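Two-component sensor histidine kinase (Nostoc sp., PDB 6OZB) has a GAF domain that carries the bilin phycoerythrobilin in this crystal and probably relays a light signal to a histidine kinase module. Local coordinates at residues R21-I26 with V188-V193; D34-T39 with V65-I70. The protein carries 1 engineered substitution. All coordinates share one frame; numbering follows the deposited sequence.

Interaction 1: residues R21-I26 with V188-V193; sequences RITARI and VDQLAV
Ile22 meets the aliphatic stem of Gln190, and this is the tight part of the contact between 21-26 and 188-193. The two helix segments run almost exactly parallel, 3° apart, with their axes 10.1 Å from each other, so side chains do all the touching. With chi1 at -174°, CG of Gln190 lies opposite the backbone N and extends across to Ile22, where Ile22 CG2 lies 3.6 Å from Gln190 CG. Ile22 CD1 packs against the same CG from the other end of the isoleucine; the isoleucine and the glutamine stem lie alongside, pointing opposite ways. Deeper in, Ile22 CD1 just reaches Leu191 CD2 at 4.5 Å.

A bend at chi2 (63°) swings CD of Gln190 toward Thr23, and NE2 then points along the helices, 3.8 Å from Ile26 CD1. Thr23 has a second conformer, which makes its approach to the amide less certain; in one conformer its hydroxyl is bonded to Leu19 O, one turn back. With an alanine here instead of Gln190, the CG beside Ile22 is gone, which would probably open a gap there and leave Ile26 CD1 without its amide neighbour.

The looser side is toward Val193, an exposed residue whose CG1 comes only within 4.2 Å of Ile26 CD1. Arg25, turned from this interface, forms a salt bridge with Glu42 of helix 32-47. Parallel packing of the N-terminal helix 12-27 on the long C-terminal helix 178-201 belongs to the helical layer that backs the sheet of this phytochrome GAF domain.

Interaction 2: residues D34-T39 with V65-I70; sequences DIITAT and VIAESI
Thr37 and Ala67 bring helix 34-39 and strand 65-70 closest, their CA atoms 5.2 Å apart where the two backbones run in roughly the same direction with a crossing angle of -24° and an axis separation of 7.4 Å. The small side chain of Ala67 is consistent with so close an approach: its CB points at the helix and rests 4.1 Å from Thr37 CA. The same CB touches the branch methyl of Ile36, CG2, at 3.9 Å. Ile66 adds only its far end. Its chi1 of 56° sets CG1 between the backbone N and the carbonyl carbon, and from there CD1 extends to within 4.2 Å of Ile36 CG2. One methyl of Ile36 thus serves two strand residues in succession.

Where the apolar patch ends, water takes over. One water lies 2.7 Å from Thr37 OG1 and donates to Ile66 O; a second donates to both Thr37 O and Glu68 O, each 3.1 Å from it. No direct hydrogen bond joins the segments, so these two waters provide the polar links. Thr37 OG1 is also bonded to Glu33 O, one turn earlier in the helix.

Ile54 pairs with both Ile66 and Ala67, a classic beta bulge, which may be why two successive residues can meet the helix. This is a helix packed on the antiparallel sheet of the GAF domain: Ile36 reaches Ile54 of strand 51-57 and Trp163 of strand 161-170, while Ile22 and Arg25 of helix 12-27 touch helix 32-47, which therefore lies between the sheet and the N-terminal helix.

Helix 32-47 connects the two contacts: it carries one side of interaction 2 and also packs against helix 12-27, which carries one side of interaction 1. The two meet directly, with Arg25 NE 3.6 Å from Ala38 CB and Ile22 CG1 3.6 Å from Thr39 OG1, and their centres are 13 Å apart. Both are partly buried, each combining two buried residues with an exposed one. Interaction 1 joins helix to helix around a central glutamine; interaction 2 seats a helix closely on a strand over an alanine, with two bridging waters at its edge. Both segments of interaction 2 fall between those of interaction 1 in the chain.

Interaction 1: residues R21-I26 with V188-V193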
loop_
_atom_site.group_PDB
_atom_site.type_symbol
_atom_site.label_atom_id
_atom_site.label_comp_id
_atom_site.label_asym_id
_atom_site.label_seq_id
_atom_site.Cartn_x
_atom_site.Cartn_y
_atom_site.Cartn_z
ATOM N N ARG C 21 -21.766 -22.635 -16.659
ATOM C CA ARG C 21 -22.278 -23.772 -15.922
ATOM C C ARG C 21 -23.328 -23.304 -14.891
ATOM O O ARG C 21 -24.301 -23.996 -14.641
ATOM C CB ARG C 21 -21.129 -24.520 -15.269
ATOM C CG ARG C 21 -20.277 -25.312 -16.269
ATOM C CD ARG C 21 -19.069 -25.955 -15.543
ATOM N NE ARG C 21 -18.167 -26.637 -16.471
ATOM C CZ ARG C 21 -18.419 -27.828 -17.020
ATOM N NH1 ARG C 21 -19.548 -28.469 -16.746
ATOM N NH2 ARG C 21 -17.545 -28.378 -17.858
ATOM N N ILE C 22 -23.161 -22.121 -14.309
ATOM C CA ILE C 22 -24.197 -21.586 -13.424
ATOM C C ILE C 22 -25.462 -21.311 -14.209
ATOM O O ILE C 22 -26.547 -21.660 -13.780
ATOM C CB ILE C 22 -23.762 -20.268 -12.702
ATOM C CG1 ILE C 22 -22.572 -20.517 -11.795
ATOM C CG2 ILE C 22 -24.906 -19.711 -11.869
ATOM C CD1 ILE C 22 -21.914 -19.214 -11.302
ATOM N N THR C 23 -25.298 -20.701 -15.369
ATOM C CA THR C 23 -26.425 -20.344 -16.191
ATOM C C THR C 23 -27.212 -21.600 -16.594
ATOM O O THR C 23 -28.434 -21.590 -16.596
ATOM C CB THR C 23 -25.962 -19.566 -17.416
ATOM O OG1 THR C 23 -25.327 -18.350 -16.986
ATOM C CG2 THR C 23 -27.114 -19.240 -18.291
ATOM N N ALA C 24 -26.513 -22.692 -16.883
ATOM C CA ALA C 24 -27.168 -23.934 -17.271
ATOM C C ALA C 24 -28.062 -24.425 -16.140
ATOM O O ALA C 24 -29.163 -24.919 -16.391
ATOM C CB ALA C 24 -26.153 -24.991 -17.641
ATOM N N ARG C 25 -27.594 -24.289 -14.899
ATOM C CA ARG C 25 -28.375 -24.712 -13.749
ATOM C C ARG C 25 -29.626 -23.868 -13.546
ATOM O O ARG C 25 -30.686 -24.377 -13.158
ATOM C CB ARG C 25 -27.533 -24.673 -12.483
ATOM C CG ARG C 25 -26.462 -25.742 -12.478
ATOM C CD ARG C 25 -25.624 -25.660 -11.235
ATOM N NE ARG C 25 -24.379 -26.323 -11.552
ATOM C CZ ARG C 25 -23.193 -25.723 -11.596
ATOM N NH1 ARG C 25 -23.018 -24.425 -11.273
ATOM N NH2 ARG C 25 -22.163 -26.441 -11.951
ATOM N N ILE C 26 -29.486 -22.569 -13.762
ATOM C CA ILE C 26 -30.646 -21.673 -13.709
ATOM C C ILE C 26 -31.680 -22.101 -14.753
ATOM O O ILE C 26 -32.849 -22.297 -14.445
ATOM C CB ILE C 26 -30.247 -20.203 -13.979
ATOM C CG1 ILE C 26 -29.334 -19.663 -12.895
ATOM C CG2 ILE C 26 -31.515 -19.303 -14.075
ATOM C CD1 ILE C 26 -28.706 -18.313 -13.278
ATOM N N VAL C 188 -19.829 -13.708 -8.549
ATOM C CA VAL C 188 -20.875 -13.215 -7.653
ATOM C C VAL C 188 -21.968 -12.478 -8.427
ATOM O O VAL C 188 -23.126 -12.546 -8.023
ATOM C CB VAL C 188 -20.321 -12.321 -6.492
ATOM C CG1 VAL C 188 -19.310 -13.130 -5.666
ATOM C CG2 VAL C 188 -19.704 -11.033 -6.960
ATOM N N ASP C 189 -21.647 -11.819 -9.549
ATOM C CA ASP C 189 -22.679 -11.192 -10.394
ATOM C C ASP C 189 -23.622 -12.252 -10.976
ATOM O O ASP C 189 -24.836 -12.054 -11.041
ATOM C CB ASP C 189 -22.061 -10.407 -11.538
ATOM C CG ASP C 189 -21.390 -9.104 -11.080
ATOM O OD1 ASP C 189 -21.580 -8.698 -9.907
ATOM O OD2 ASP C 189 -20.654 -8.507 -11.898
ATOM N N GLN C 190 -23.060 -13.388 -11.387
ATOM C CA GLN C 190 -23.867 -14.474 -11.948
ATOM C C GLN C 190 -24.709 -15.151 -10.866
ATOM O O GLN C 190 -25.847 -15.533 -11.113
ATOM C CB GLN C 190 -22.972 -15.506 -12.655
ATOM C CG GLN C 190 -23.760 -16.616 -13.418
ATOM C CD GLN C 190 -24.604 -16.055 -14.564
ATOM O OE1 GLN C 190 -24.098 -15.724 -15.633
ATOM N NE2 GLN C 190 -25.901 -15.911 -14.321
ATOM N N LEU C 191 -24.170 -15.302 -9.661
ATOM C CA LEU C 191 -24.968 -15.854 -8.567
ATOM C C LEU C 191 -26.113 -14.926 -8.192
ATOM O O LEU C 191 -27.224 -15.368 -7.891
ATOM C CB LEU C 191 -24.093 -16.119 -7.330
ATOM C CG LEU C 191 -23.162 -17.323 -7.353
ATOM C CD1 LEU C 191 -22.262 -17.284 -6.118
ATOM C CD2 LEU C 191 -23.996 -18.621 -7.378
ATOM N N ALA C 192 -25.843 -13.630 -8.230
ATOM C CA ALA C 192 -26.844 -12.622 -7.942
ATOM C C ALA C 192 -28.027 -12.775 -8.892
ATOM O O ALA C 192 -29.181 -12.519 -8.503
ATOM C CB ALA C 192 -26.256 -11.262 -8.054
ATOM N N VAL C 193 -27.739 -13.132 -10.145
ATOM C CA VAL C 193 -28.817 -13.384 -11.108
ATOM C C VAL C 193 -29.632 -14.629 -10.709
ATOM O O VAL C 193 -30.860 -14.597 -10.749
ATOM C CB VAL C 193 -28.275 -13.566 -12.544
ATOM C CG1 VAL C 193 -29.354 -14.131 -13.479
ATOM C CG2 VAL C 193 -27.749 -12.281 -13.056
#

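Interaction 2: residues D34-T39 with V65-I70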
loop_
_atom_site.group_PDB
_atom_site.type_symbol
_atom_site.label_atom_id
_atom_site.label_comp_id
_atom_site.label_asym_id
_atom_site.label_seq_id
_atom_site.Cartn_x
_atom_site.Cartn_y
_atom_site.Cartn_z
ATOM N N ASP C 34 -29.349 -25.798 -4.548
ATOM C CA ASP C 34 -28.567 -26.733 -5.361
ATOM C C ASP C 34 -27.667 -26.021 -6.354
ATOM O O ASP C 34 -26.567 -26.489 -6.642
ATOM C CB ASP C 34 -29.484 -27.692 -6.102
ATOM C CG ASP C 34 -30.264 -28.576 -5.175
ATOM O OD1 ASP C 34 -29.778 -28.851 -4.063
ATOM O OD2 ASP C 34 -31.389 -28.959 -5.542
ATOM N N ILE C 35 -28.121 -24.893 -6.895
ATOM C CA ILE C 35 -27.257 -24.109 -7.750
ATOM C C ILE C 35 -26.036 -23.630 -6.977
ATOM O O ILE C 35 -24.920 -23.650 -7.480
ATOM C CB ILE C 35 -27.974 -22.870 -8.341
ATOM C CG1 ILE C 35 -29.164 -23.310 -9.196
ATOM C CG2 ILE C 35 -27.006 -22.065 -9.145
ATOM C CD1 ILE C 35 -29.939 -22.199 -9.776
ATOM N N ILE C 36 -26.262 -23.168 -5.755
ATOM C CA ILE C 36 -25.180 -22.614 -4.947
ATOM C C ILE C 36 -24.188 -23.694 -4.524
ATOM O O ILE C 36 -22.982 -23.479 -4.589
ATOM C CB ILE C 36 -25.745 -21.896 -3.714
ATOM C CG1 ILE C 36 -26.384 -20.590 -4.147
ATOM C CG2 ILE C 36 -24.698 -21.568 -2.739
ATOM C CD1 ILE C 36 -27.337 -20.055 -3.105
ATOM N N THR C 37 -24.701 -24.845 -4.125
ATOM C CA THR C 37 -23.856 -25.978 -3.704
ATOM C C THR C 37 -22.966 -26.447 -4.839
ATOM O O THR C 37 -21.742 -26.551 -4.687
ATOM C CB THR C 37 -24.716 -27.153 -3.199
ATOM O OG1 THR C 37 -25.378 -26.782 -1.974
ATOM C CG2 THR C 37 -23.861 -28.384 -2.941
ATOM N N ALA C 38 -23.549 -26.662 -6.006
ATOM C CA ALA C 38 -22.773 -27.195 -7.131
ATOM C C ALA C 38 -21.745 -26.205 -7.621
ATOM O O ALA C 38 -20.693 -26.591 -8.130
ATOM C CB ALA C 38 -23.700 -27.598 -8.273
ATOM N N THR C 39 -22.000 -24.926 -7.397
ATOM C CA THR C 39 -21.160 -23.893 -7.943
ATOM C C THR C 39 -19.868 -23.744 -7.156
ATOM O O THR C 39 -18.823 -23.449 -7.725
ATOM C CB THR C 39 -21.898 -22.517 -7.965
ATOM O OG1 THR C 39 -23.043 -22.587 -8.835
ATOM C CG2 THR C 39 -20.971 -21.407 -8.426
ATOM N N VAL C 65 -22.365 -20.544 6.866
ATOM C CA VAL C 65 -21.721 -21.132 5.718
ATOM C C VAL C 65 -22.702 -22.126 5.115
ATOM O O VAL C 65 -23.034 -23.134 5.737
ATOM C CB VAL C 65 -20.378 -21.805 6.099
ATOM C CG1 VAL C 65 -19.756 -22.474 4.898
ATOM C CG2 VAL C 65 -19.418 -20.794 6.682
ATOM N N ILE C 66 -23.212 -21.823 3.923
ATOM C CA ILE C 66 -24.255 -22.666 3.323
ATOM C C ILE C 66 -23.724 -23.530 2.197
ATOM O O ILE C 66 -24.421 -24.415 1.724
ATOM C CB ILE C 66 -25.449 -21.836 2.814
ATOM C CG1 ILE C 66 -25.020 -20.763 1.820
ATOM C CG2 ILE C 66 -26.164 -21.226 4.003
ATOM C CD1 ILE C 66 -26.184 -20.270 0.933
ATOM N N ALA C 67 -22.499 -23.259 1.743
ATOM C CA ALA C 67 -21.842 -24.122 0.760
ATOM C C ALA C 67 -20.331 -24.027 0.909
ATOM O O ALA C 67 -19.800 -22.967 1.265
ATOM C CB ALA C 67 -22.259 -23.750 -0.645
ATOM N N GLU C 68 -19.649 -25.123 0.595
ATOM C CA GLU C 68 -18.225 -25.228 0.832
ATOM C C GLU C 68 -17.595 -26.307 -0.050
ATOM O O GLU C 68 -18.171 -27.391 -0.247
ATOM C CB GLU C 68 -17.998 -25.527 2.300
ATOM C CG GLU C 68 -16.570 -25.823 2.705
ATOM C CD GLU C 68 -16.499 -26.187 4.151
ATOM O OE1 GLU C 68 -15.958 -25.380 4.936
ATOM O OE2 GLU C 68 -17.018 -27.271 4.507
ATOM N N SER C 69 -16.422 -25.999 -0.591
ATOM C CA SER C 69 -15.613 -26.988 -1.278
ATOM C C SER C 69 -14.171 -26.879 -0.809
ATOM O O SER C 69 -13.584 -25.800 -0.777
ATOM C CB SER C 69 -15.753 -26.821 -2.810
ATOM O OG SER C 69 -14.950 -27.742 -3.523
ATOM N N ILE C 70 -13.634 -28.012 -0.384
ATOM C CA ILE C 70 -12.296 -28.087 0.155
ATOM C C ILE C 70 -11.459 -29.069 -0.648
ATOM O O ILE C 70 -11.933 -30.116 -1.057
ATOM C CB ILE C 70 -12.327 -28.493 1.643
ATOM C CG1 ILE C 70 -12.962 -27.341 2.442
ATOM C CG2 ILE C 70 -10.907 -28.832 2.169
ATOM C CD1 ILE C 70 -13.215 -27.672 3.907
HETATM O O HOH W 1 -24.118 -27.004 0.436
HETATM O O HOH W 2 -19.705 -28.044 -2.861
#